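Local atomic coordinates of subtilisin-like serine protease (PDB entry 1R6V), a protein that degrades keratin into peptides as a calcium-binding, subtilisin-like serine protease, allowing its bacterium to grow on native feathers. Residues T207-K212 / A224-I229. The protein carries 1 engineered substitution. Residues are numbered along the deposited sequence; the frame is centred on the assembly and turned at random.
With CA (calcium ion), chain B.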
# COMPACT_ATOMS: atom_id res chain seq x y z
N THR A 207 -7.15 25.67 1.70
CA THR A 207 -8.18 25.32 0.71
C THR A 207 -9.34 24.61 1.37
O THR A 207 -10.50 24.80 1.02
CB THR A 207 -7.60 24.41 -0.38
OG1 THR A 207 -6.65 25.18 -1.14
CG2 THR A 207 -8.70 23.88 -1.29
N ILE A 208 -9.00 23.79 2.35
CA ILE A 208 -9.99 23.02 3.10
C ILE A 208 -10.76 23.84 4.13
O ILE A 208 -11.99 23.77 4.19
CB ILE A 208 -9.33 21.86 3.87
CG1 ILE A 208 -8.78 20.82 2.90
CG2 ILE A 208 -10.34 21.21 4.83
CD1 ILE A 208 -7.89 19.78 3.56
N ALA A 209 -10.04 24.59 4.95
CA ALA A 209 -10.70 25.34 6.01
C ALA A 209 -10.21 26.74 6.36
O ALA A 209 -10.24 27.12 7.53
CB ALA A 209 -10.69 24.48 7.28
N ALA A 210 -9.75 27.52 5.40
CA ALA A 210 -9.34 28.87 5.76
C ALA A 210 -10.58 29.52 6.39
O ALA A 210 -11.71 29.32 5.95
CB ALA A 210 -8.88 29.65 4.53
N LYS A 211 -10.35 30.30 7.44
CA LYS A 211 -11.43 30.95 8.19
C LYS A 211 -12.32 31.92 7.42
O LYS A 211 -11.84 32.75 6.65
CB LYS A 211 -10.79 31.67 9.38
CG LYS A 211 -11.74 32.20 10.43
CD LYS A 211 -10.95 33.04 11.44
CE LYS A 211 -11.82 33.58 12.56
NZ LYS A 211 -11.05 34.45 13.50
N LYS A 212 -13.63 31.83 7.62
CA LYS A 212 -14.54 32.76 6.96
C LYS A 212 -14.57 33.96 7.91
O LYS A 212 -15.23 33.94 8.94
CB LYS A 212 -15.93 32.15 6.82
CG LYS A 212 -16.86 32.95 5.93
CD LYS A 212 -18.15 32.18 5.72
CE LYS A 212 -19.08 32.92 4.78
NZ LYS A 212 -19.40 34.30 5.25
N ALA A 224 -15.04 23.29 9.48
CA ALA A 224 -14.18 22.18 9.90
C ALA A 224 -12.94 22.63 10.65
O ALA A 224 -12.67 23.83 10.77
CB ALA A 224 -13.78 21.33 8.70
N LYS A 225 -12.18 21.66 11.16
CA LYS A 225 -10.95 21.93 11.88
C LYS A 225 -9.85 21.10 11.24
O LYS A 225 -10.11 20.00 10.75
CB LYS A 225 -11.07 21.54 13.36
CG LYS A 225 -12.02 22.43 14.16
CD LYS A 225 -11.51 23.85 14.21
CE LYS A 225 -12.21 24.67 15.30
NZ LYS A 225 -13.66 24.80 15.04
N ILE A 226 -8.63 21.62 11.28
CA ILE A 226 -7.48 20.97 10.69
C ILE A 226 -6.59 20.32 11.73
O ILE A 226 -6.14 20.98 12.68
CB ILE A 226 -6.62 21.99 9.90
CG1 ILE A 226 -7.46 22.65 8.80
CG2 ILE A 226 -5.38 21.30 9.32
CD1 ILE A 226 -7.91 21.70 7.71
N MET A 227 -6.31 19.03 11.55
CA MET A 227 -5.42 18.29 12.45
C MET A 227 -4.15 17.98 11.66
O MET A 227 -4.16 17.14 10.78
CB MET A 227 -6.09 16.98 12.91
CG MET A 227 -5.16 16.00 13.67
SD MET A 227 -6.02 14.40 14.01
CE MET A 227 -6.89 14.84 15.61
N PRO A 228 -3.05 18.68 11.95
CA PRO A 228 -1.82 18.41 11.21
C PRO A 228 -1.09 17.14 11.65
O PRO A 228 -0.92 16.90 12.85
CB PRO A 228 -0.98 19.67 11.42
CG PRO A 228 -1.53 20.26 12.68
CD PRO A 228 -3.00 19.98 12.65
N ILE A 229 -0.70 16.32 10.68
CA ILE A 229 0.07 15.10 10.92
C ILE A 229 1.30 15.29 10.05
O ILE A 229 1.21 15.32 8.82
CB ILE A 229 -0.69 13.81 10.49
CG1 ILE A 229 -2.05 13.71 11.21
CG2 ILE A 229 0.19 12.58 10.77
CD1 ILE A 229 -1.99 13.47 12.76
CA CA B . -10.68 34.35 5.52
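Lys211 O binds the calcium ion at 2.3 Å, two residues beyond the point where Ile208 and Ala209 pack on Ile226 in the subtilisin-like catalytic domain. The other five ligands are Glu129 OE1, Asp171 OD1, Asp213 OD1, Lys215 O and Ile217 O, so half the shell is main-chain carbonyl, and a lysine can serve because its charged end is not needed for the metal: Lys211 NZ points off to a salt bridge with Glu173. The contact joins the C-terminal part of helix 200-209 to the beginning of strand 225-230, and the chain between them is the calcium-binding loop. Such a site is consistent with the strong calcium site of subtilisins.

No hydrogen bond crosses between the two segments; the side chains meet through their hydrocarbon parts. Ile226 supplies the long branch: with CG1 beside the backbone N (chi1 -59°) and CD1 bent back (chi2 -66°), its terminal methyl turns toward the helix. There Ile226 CD1 meets Ile208 CG2 at 3.8 Å and Ala209 CB at 4.0 Å, one methyl bearing on two successive residues. In Ile208, CG1 lies beside the backbone N (chi1 -67°), which leaves CG2 anti to that N and facing Ile226. The branched isoleucines suit a buried place with neighbours on several sides: Ile208 also touches Val158 and Val160 of strand 157-162, which ends in Asp162, the inferred aspartate of the charge relay, and Pro385 and Thr388 of helix 380-397. Helix 200-209 begins at Ala200, an engineered residue at a position inferred to belong to the charge relay.

Small residues allow the backbones to come close here, the Ala209 and Ala224 CA atoms lying 6.1 Å apart. Ala209 CB rests 4.1 Å from Ala224 O, a van der Waals contact between a methyl and a carbonyl oxygen.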